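Local coordinates for extracellular solute-binding protein family 1 (Pseudothermotoga lettingae, PDB 5CI5) that binds alpha-D-tagatose and, as an extracellular solute-binding protein, probably delivers such sugars to an ABC transporter for uptake, at residues G30-E35 against F60-Y65; F83-G88 against G299-V304; P133-C138 against G336-T341. All coordinates share one frame; numbering follows the deposited sequence.

Contact 1 (G30-E35 against F60-Y65); sequences GGQVAE and FGFDTY. With T6T (alpha-D-tagatopyranose), chain C.
Phe60 O accepts a 3.0 Å hydrogen bond from Gly31 N, and the same oxygen receives a CA-H...O contact from Gly30 CA. Tyr65 packs from the helix side: its CG stands anti to the backbone N (chi1 180°), which brings the ring over Gly30 CA, 3.9 Å from that ring's centroid, in a CH-pi contact. A CB on Gly30 would collide with Tyr65 CD2. Tyr65 CE1 in turn lies over one face of the Phe60 ring, and its OH is bound to Phe83 O. These are the ends of parallel strands 25-30 and 55-60, joined through helix 37-51 as a beta-alpha-beta crossover of the solute-binding-protein fold, and both segments leave their strands here, beside the sugar. Phe62 CB meets Gly31 CA at 3.9 Å, with that CA at the ring's edge, while Phe62 CZ reaches T6T C6 at 3.8 Å. The CB of Gln32 leaves away from residues 60-65, but a bend at chi2 (94°) brings its amide round to the sugar. There Gln32 OE1 accepts from T6T O2 at 2.6 Å and NE2 bonds to Asp248 OD2, two bonds that fix which way the amide is turned. A leucine in place of Gln32 would probably leave T6T O2 without this acceptor and Asp248 without its amide donor.

Contact 2 (F83-G88 against G299-V304); sequences FADLGG and GGWALV. With T6T (alpha-D-tagatopyranose), chain C.
Ala84 and Ala302 form a hydrogen-bonded antiparallel pair in the mixed sheet of one lobe of the solute-binding-protein fold, Ala302 N giving a 2.7 Å bond to Ala84 O. Packing is tight along both faces. On one, Phe83 CD2 presses on Trp301 CB at 3.5 Å, the two side chains crossing at about a right angle, and Phe83 CE1 meets Leu303 CD2; on the other, Ala84 CB touches Val304 CG1. Trp301 lays its indole across the backbone of residues 84-85, so that Asp85 CA and CB sit over one face. Leu86 N still bonds to Gly300 O, and Leu86 CD2 covers Ala302 CB. Beyond it the contact loosens: Gly87 and Gly88 make no contact with the other strand, and the start of strand 298-304, at Gly299 and Gly300, also faces the sugar, Gly300 N donating to T6T O4. A CB on Gly299 would strike T6T O3. Trp301 NE1 donates to T6T O2, which lies at the edge of the indole. Asp85, its CG anti to the backbone N (chi1 -159°), takes T6T O5 on OD2 and T6T O4 on OD1 at 2.6 Å, while Gly87 N closes an Asx turn on OD1 at 2.8 Å.

Contact 3 (P133-C138 against G336-T341); sequences PWYTDC and GGPMPT. With T6T (alpha-D-tagatopyranose), chain C.
Thr341 OG1 donates to Pro133 O at 2.8 Å from well above the carbonyl plane; its torsion (chi1 58°) places OG1 between the backbone N and the carbonyl carbon and lets CG2 pack on Trp134 C. Next along, Met339 O, the carbonyl of a selenomethionine, accepts a straight 2.9 Å hydrogen bond from Thr136 N (173°), with Tyr135 CA making a lesser CA-H...O contact to it. The return bond from Met339 N to Thr136 O is weak. Pro338, which follows a cis peptide bond, sets its CG over the centre of the Tyr135 ring, 3.5 Å from the centroid, and its CB meets Tyr135 CD1 at 3.2 Å. The proline thus backs one face of a ring whose edge serves the sugar: T6T O1 lies in the ring plane, 2.6 Å from Tyr135 OH. T6T O1 donates to Asp137 OD2 at 2.7 Å, and T6T O3 donates to the same oxygen, so one carboxylate atom holds two hydroxyls. Trp134 and Tyr135 both face Trp301 in a classic beta bulge, which interrupts the alternation of strand 128-138 where it enters the pocket. Strand 339-340 pairs with that strand, with helix 325-335 against Pro338 and Pro340, helix 355-363 against the Met339 side chain, and helix 343-348 touching Met339 and Pro340.

Overall arrangement
All three contacts converge on the same tagatose and are largely buried; every touching residue of contacts 2 and 3 is buried, whereas contact 1 has Gly61 exposed and Phe62 partly so. Contacts 2 and 3 share a sheet, where strand 298-304 lies between 81-85 and 128-138; Gly299 O to Thr136 OG1 and Trp301 O to Trp134 N tie them together. Contact 1 joins this sheet by strand 25-30, and its Phe62 CD1 packs on Trp301 CZ2 of contact 2, while Val33 of contact 1 packs on Tyr135 and Pro338 of contact 3. Their chemistry differs accordingly: an amide and a phenyl ring in contact 1, a carboxylate and an indole in contact 2, a carboxylate and a phenol in contact 3.

Contact 1 (G30-E35 against F60-Y65)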
# COMPACT_ATOMS: atom_id res chain seq x y z
N GLY A 30 -6.61 -6.48 8.50
CA GLY A 30 -5.48 -5.64 8.83
C GLY A 30 -5.19 -4.56 7.80
O GLY A 30 -5.53 -4.69 6.63
N GLY A 31 -4.57 -3.50 8.28
CA GLY A 31 -4.17 -2.40 7.43
C GLY A 31 -5.13 -1.26 7.56
O GLY A 31 -6.05 -1.27 8.39
N GLN A 32 -4.95 -0.25 6.72
CA GLN A 32 -5.76 0.95 6.83
C GLN A 32 -7.26 0.70 6.64
O GLN A 32 -8.06 1.41 7.22
CB GLN A 32 -5.26 1.99 5.83
CG GLN A 32 -3.84 2.40 6.01
CD GLN A 32 -2.85 1.63 5.16
OE1 GLN A 32 -3.07 0.47 4.76
NE2 GLN A 32 -1.73 2.28 4.87
N VAL A 33 -7.64 -0.32 5.87
CA VAL A 33 -9.05 -0.57 5.59
C VAL A 33 -9.77 -1.11 6.83
O VAL A 33 -10.99 -1.11 6.90
CB VAL A 33 -9.20 -1.55 4.37
CG1 VAL A 33 -9.13 -3.00 4.80
CG2 VAL A 33 -10.50 -1.32 3.64
N ALA A 34 -9.02 -1.53 7.83
CA ALA A 34 -9.63 -2.01 9.07
C ALA A 34 -10.27 -0.86 9.85
O ALA A 34 -11.03 -1.10 10.77
CB ALA A 34 -8.59 -2.74 9.93
N GLU A 35 -10.02 0.39 9.45
CA GLU A 35 -10.69 1.52 10.10
C GLU A 35 -12.17 1.62 9.72
O GLU A 35 -12.92 2.31 10.42
CB GLU A 35 -9.99 2.84 9.75
CG GLU A 35 -8.55 2.84 10.18
CD GLU A 35 -7.86 4.20 10.01
OE1 GLU A 35 -8.55 5.22 9.81
OE2 GLU A 35 -6.62 4.22 10.09
N PHE A 60 -6.93 -4.91 12.89
CA PHE A 60 -5.55 -4.57 13.21
C PHE A 60 -5.09 -3.34 12.44
O PHE A 60 -5.21 -3.30 11.21
CB PHE A 60 -4.59 -5.70 12.85
CG PHE A 60 -4.82 -6.98 13.58
CD1 PHE A 60 -5.80 -7.84 13.17
CD2 PHE A 60 -4.00 -7.35 14.65
CE1 PHE A 60 -5.99 -9.05 13.80
CE2 PHE A 60 -4.19 -8.56 15.29
CZ PHE A 60 -5.20 -9.40 14.87
N GLY A 61 -4.49 -2.39 13.14
CA GLY A 61 -3.81 -1.29 12.46
C GLY A 61 -2.61 -1.75 11.64
O GLY A 61 -1.99 -2.77 11.92
N PHE A 62 -2.27 -0.99 10.63
CA PHE A 62 -1.21 -1.41 9.73
C PHE A 62 0.14 -1.56 10.38
O PHE A 62 0.84 -2.52 10.10
CB PHE A 62 -1.05 -0.42 8.56
CG PHE A 62 0.05 -0.81 7.60
CD1 PHE A 62 -0.08 -1.94 6.79
CD2 PHE A 62 1.21 -0.09 7.52
CE1 PHE A 62 0.92 -2.31 5.92
CE2 PHE A 62 2.23 -0.46 6.64
CZ PHE A 62 2.08 -1.57 5.84
N ASP A 63 0.52 -0.63 11.23
CA ASP A 63 1.94 -0.47 11.56
C ASP A 63 2.49 -1.66 12.36
O ASP A 63 3.70 -1.90 12.33
CB ASP A 63 2.17 0.83 12.32
CG ASP A 63 1.96 2.07 11.47
OD1 ASP A 63 1.58 1.97 10.30
OD2 ASP A 63 2.18 3.19 12.00
N THR A 64 1.63 -2.39 13.04
CA THR A 64 2.09 -3.56 13.82
C THR A 64 1.49 -4.87 13.34
O THR A 64 1.69 -5.91 13.98
CB THR A 64 1.78 -3.41 15.33
OG1 THR A 64 0.37 -3.29 15.55
CG2 THR A 64 2.47 -2.19 15.89
N TYR A 65 0.79 -4.85 12.20
CA TYR A 65 0.04 -6.04 11.82
C TYR A 65 0.96 -7.19 11.36
O TYR A 65 0.69 -8.34 11.70
CB TYR A 65 -1.00 -5.70 10.75
CG TYR A 65 -1.83 -6.89 10.28
CD1 TYR A 65 -2.39 -7.77 11.20
CD2 TYR A 65 -2.05 -7.14 8.92
CE1 TYR A 65 -3.17 -8.85 10.79
CE2 TYR A 65 -2.82 -8.23 8.49
CZ TYR A 65 -3.35 -9.09 9.43
OH TYR A 65 -4.11 -10.17 9.05
O3 T6T C . -0.85 -0.48 -0.60
C3 T6T C . -1.27 -1.20 0.56
C4 T6T C . -0.14 -2.14 0.99
O4 T6T C . 0.25 -2.97 -0.11
C5 T6T C . 1.02 -1.29 1.46
O5 T6T C . 2.10 -2.13 1.89
C6 T6T C . 0.57 -0.36 2.59
O6 T6T C . -0.47 0.48 2.10
C2 T6T C . -1.62 -0.23 1.64
O2 T6T C . -2.21 -0.93 2.74
C1 T6T C . -2.63 0.83 1.15
O1 T6T C . -3.78 0.28 0.60

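Contact 2 (F83-G88 against G299-V304)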
# COMPACT_ATOMS: atom_id res chain seq x y z
N PHE A 83 -6.07 -11.23 6.36
CA PHE A 83 -5.50 -10.27 5.45
C PHE A 83 -3.98 -10.45 5.39
O PHE A 83 -3.34 -10.62 6.41
CB PHE A 83 -5.84 -8.85 5.91
CG PHE A 83 -7.07 -8.28 5.26
CD1 PHE A 83 -8.30 -8.93 5.32
CD2 PHE A 83 -6.99 -7.06 4.58
CE1 PHE A 83 -9.41 -8.39 4.69
CE2 PHE A 83 -8.09 -6.53 3.95
CZ PHE A 83 -9.30 -7.19 4.01
N ALA A 84 -3.43 -10.37 4.19
CA ALA A 84 -1.98 -10.41 3.99
C ALA A 84 -1.65 -9.43 2.87
O ALA A 84 -2.30 -9.40 1.82
CB ALA A 84 -1.49 -11.81 3.66
N ASP A 85 -0.64 -8.61 3.11
CA ASP A 85 -0.21 -7.57 2.15
C ASP A 85 0.26 -8.20 0.83
O ASP A 85 1.01 -9.15 0.80
CB ASP A 85 0.90 -6.74 2.81
CG ASP A 85 1.09 -5.40 2.20
OD1 ASP A 85 1.01 -5.26 0.95
OD2 ASP A 85 1.34 -4.45 2.98
N LEU A 86 -0.22 -7.64 -0.29
CA LEU A 86 0.27 -8.06 -1.59
C LEU A 86 1.77 -7.78 -1.77
O LEU A 86 2.41 -8.34 -2.66
CB LEU A 86 -0.54 -7.37 -2.69
CG LEU A 86 -2.03 -7.73 -2.78
CD1 LEU A 86 -2.60 -7.08 -4.03
CD2 LEU A 86 -2.27 -9.24 -2.78
N GLY A 87 2.32 -6.92 -0.91
CA GLY A 87 3.74 -6.61 -0.94
C GLY A 87 4.60 -7.64 -0.24
O GLY A 87 5.23 -7.36 0.79
N GLY A 88 4.65 -8.84 -0.81
CA GLY A 88 5.62 -9.85 -0.41
C GLY A 88 5.24 -10.78 0.71
O GLY A 88 5.98 -11.75 1.00
N GLY A 299 0.05 -2.11 -4.84
CA GLY A 299 -0.25 -2.58 -3.50
C GLY A 299 -1.63 -3.19 -3.35
O GLY A 299 -2.38 -3.36 -4.32
N GLY A 300 -1.96 -3.54 -2.11
CA GLY A 300 -3.24 -4.13 -1.79
C GLY A 300 -3.12 -5.23 -0.75
O GLY A 300 -2.06 -5.40 -0.11
N TRP A 301 -4.22 -5.98 -0.59
CA TRP A 301 -4.30 -7.06 0.40
C TRP A 301 -4.99 -8.28 -0.19
O TRP A 301 -5.93 -8.14 -0.97
CB TRP A 301 -5.06 -6.60 1.65
CG TRP A 301 -4.31 -5.52 2.34
CD1 TRP A 301 -4.27 -4.21 1.97
CD2 TRP A 301 -3.40 -5.66 3.44
NE1 TRP A 301 -3.40 -3.52 2.78
CE2 TRP A 301 -2.86 -4.39 3.69
CE3 TRP A 301 -2.99 -6.74 4.23
CZ2 TRP A 301 -1.95 -4.15 4.72
CZ3 TRP A 301 -2.09 -6.50 5.24
CH2 TRP A 301 -1.56 -5.22 5.46
N ALA A 302 -4.48 -9.45 0.18
CA ALA A 302 -5.08 -10.74 -0.15
C ALA A 302 -5.66 -11.39 1.09
O ALA A 302 -5.28 -11.07 2.21
CB ALA A 302 -4.05 -11.69 -0.78
N LEU A 303 -6.60 -12.30 0.86
CA LEU A 303 -7.13 -13.18 1.88
C LEU A 303 -6.38 -14.51 1.81
O LEU A 303 -6.26 -15.11 0.74
CB LEU A 303 -8.63 -13.41 1.69
CG LEU A 303 -9.45 -12.14 1.61
CD1 LEU A 303 -10.87 -12.45 1.17
CD2 LEU A 303 -9.45 -11.44 2.94
N VAL A 304 -5.85 -14.95 2.94
CA VAL A 304 -5.09 -16.21 3.02
C VAL A 304 -5.67 -17.10 4.11
O VAL A 304 -6.29 -16.61 5.04
CB VAL A 304 -3.57 -16.00 3.28
CG1 VAL A 304 -3.01 -15.04 2.24
CG2 VAL A 304 -3.29 -15.50 4.69
O3 T6T C . -0.85 -0.48 -0.60
C3 T6T C . -1.27 -1.20 0.56
C4 T6T C . -0.14 -2.14 0.99
O4 T6T C . 0.25 -2.97 -0.11
C5 T6T C . 1.02 -1.29 1.46
O5 T6T C . 2.10 -2.13 1.89
C6 T6T C . 0.57 -0.36 2.59
O6 T6T C . -0.47 0.48 2.10
C2 T6T C . -1.62 -0.23 1.64
O2 T6T C . -2.21 -0.93 2.74
C1 T6T C . -2.63 0.83 1.15
O1 T6T C . -3.78 0.28 0.60

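Contact 3 (P133-C138 against G336-T341)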
# COMPACT_ATOMS: atom_id res chain seq x y z
N PRO A 133 -6.48 -12.04 -3.89
CA PRO A 133 -6.47 -10.57 -3.78
C PRO A 133 -7.88 -10.04 -3.55
O PRO A 133 -8.78 -10.36 -4.33
CB PRO A 133 -5.89 -10.13 -5.14
CG PRO A 133 -5.03 -11.28 -5.54
CD PRO A 133 -5.85 -12.50 -5.14
N TRP A 134 -8.05 -9.23 -2.51
CA TRP A 134 -9.36 -8.68 -2.15
C TRP A 134 -9.50 -7.19 -2.52
O TRP A 134 -10.51 -6.79 -3.09
CB TRP A 134 -9.64 -8.88 -0.66
CG TRP A 134 -11.01 -8.40 -0.30
CD1 TRP A 134 -12.19 -9.08 -0.55
CD2 TRP A 134 -11.38 -7.14 0.26
NE1 TRP A 134 -13.26 -8.31 -0.14
CE2 TRP A 134 -12.80 -7.13 0.36
CE3 TRP A 134 -10.66 -6.03 0.73
CZ2 TRP A 134 -13.51 -6.04 0.88
CZ3 TRP A 134 -11.38 -4.94 1.25
CH2 TRP A 134 -12.79 -4.96 1.33
N TYR A 135 -8.53 -6.35 -2.15
CA TYR A 135 -8.47 -5.01 -2.73
C TYR A 135 -7.07 -4.72 -3.20
O TYR A 135 -6.11 -5.36 -2.79
CB TYR A 135 -8.96 -3.93 -1.75
CG TYR A 135 -7.98 -3.24 -0.80
CD1 TYR A 135 -7.07 -2.30 -1.27
CD2 TYR A 135 -8.04 -3.46 0.57
CE1 TYR A 135 -6.23 -1.62 -0.39
CE2 TYR A 135 -7.21 -2.78 1.46
CZ TYR A 135 -6.32 -1.86 0.97
OH TYR A 135 -5.53 -1.20 1.90
N THR A 136 -7.00 -3.79 -4.14
CA THR A 136 -5.72 -3.38 -4.67
C THR A 136 -5.66 -1.85 -4.79
O THR A 136 -6.62 -1.13 -4.41
CB THR A 136 -5.46 -4.08 -6.03
OG1 THR A 136 -4.10 -3.86 -6.44
CG2 THR A 136 -6.43 -3.63 -7.13
N ASP A 137 -4.53 -1.37 -5.27
CA ASP A 137 -4.25 0.04 -5.39
C ASP A 137 -2.97 0.25 -6.19
O ASP A 137 -2.26 -0.71 -6.50
CB ASP A 137 -4.12 0.70 -4.00
CG ASP A 137 -2.93 0.14 -3.17
OD1 ASP A 137 -1.80 0.13 -3.69
OD2 ASP A 137 -3.14 -0.29 -1.99
N CYS A 138 -2.70 1.50 -6.53
CA CYS A 138 -1.35 1.88 -6.93
C CYS A 138 -1.10 3.22 -6.28
O CYS A 138 -2.04 3.89 -5.81
CB CYS A 138 -1.17 1.92 -8.45
SG CYS A 138 -2.16 3.11 -9.33
N GLY A 336 -16.46 4.20 -2.01
CA GLY A 336 -15.64 4.81 -3.04
C GLY A 336 -14.16 4.44 -3.03
O GLY A 336 -13.36 5.14 -3.62
N GLY A 337 -13.81 3.36 -2.33
CA GLY A 337 -12.46 2.84 -2.35
C GLY A 337 -12.36 1.76 -1.27
O GLY A 337 -13.28 1.61 -0.46
N PRO A 338 -11.26 1.00 -1.26
CA PRO A 338 -10.16 1.06 -2.24
C PRO A 338 -10.56 0.43 -3.58
O PRO A 338 -11.74 0.23 -3.84
CB PRO A 338 -9.03 0.26 -1.57
CG PRO A 338 -9.48 0.00 -0.15
CD PRO A 338 -10.98 0.03 -0.19
N MSE A 339 -9.58 0.09 -4.41
CA MSE A 339 -9.87 -0.45 -5.71
C MSE A 339 -10.23 -1.93 -5.63
O MSE A 339 -9.51 -2.72 -5.01
CB MSE A 339 -8.66 -0.26 -6.63
CG MSE A 339 -8.86 -0.74 -8.04
SE MSE A 339 -7.33 -0.15 -9.09
CE MSE A 339 -7.44 -1.40 -10.52
N PRO A 340 -11.35 -2.31 -6.27
CA PRO A 340 -11.67 -3.73 -6.31
C PRO A 340 -10.61 -4.50 -7.08
O PRO A 340 -10.11 -4.01 -8.09
CB PRO A 340 -13.02 -3.80 -7.05
CG PRO A 340 -13.58 -2.37 -7.04
CD PRO A 340 -12.41 -1.46 -6.86
N THR A 341 -10.28 -5.70 -6.61
CA THR A 341 -9.47 -6.63 -7.40
C THR A 341 -10.26 -7.24 -8.57
O THR A 341 -9.65 -7.80 -9.46
CB THR A 341 -8.92 -7.76 -6.55
OG1 THR A 341 -10.00 -8.47 -5.93
CG2 THR A 341 -7.99 -7.18 -5.49
O3 T6T C . -0.85 -0.48 -0.60
C3 T6T C . -1.27 -1.20 0.56
C4 T6T C . -0.14 -2.14 0.99
O4 T6T C . 0.25 -2.97 -0.11
C5 T6T C . 1.02 -1.29 1.46
O5 T6T C . 2.10 -2.13 1.89
C6 T6T C . 0.57 -0.36 2.59
O6 T6T C . -0.47 0.48 2.10
C2 T6T C . -1.62 -0.23 1.64
O2 T6T C . -2.21 -0.93 2.74
C1 T6T C . -2.63 0.83 1.15
O1 T6T C . -3.78 0.28 0.60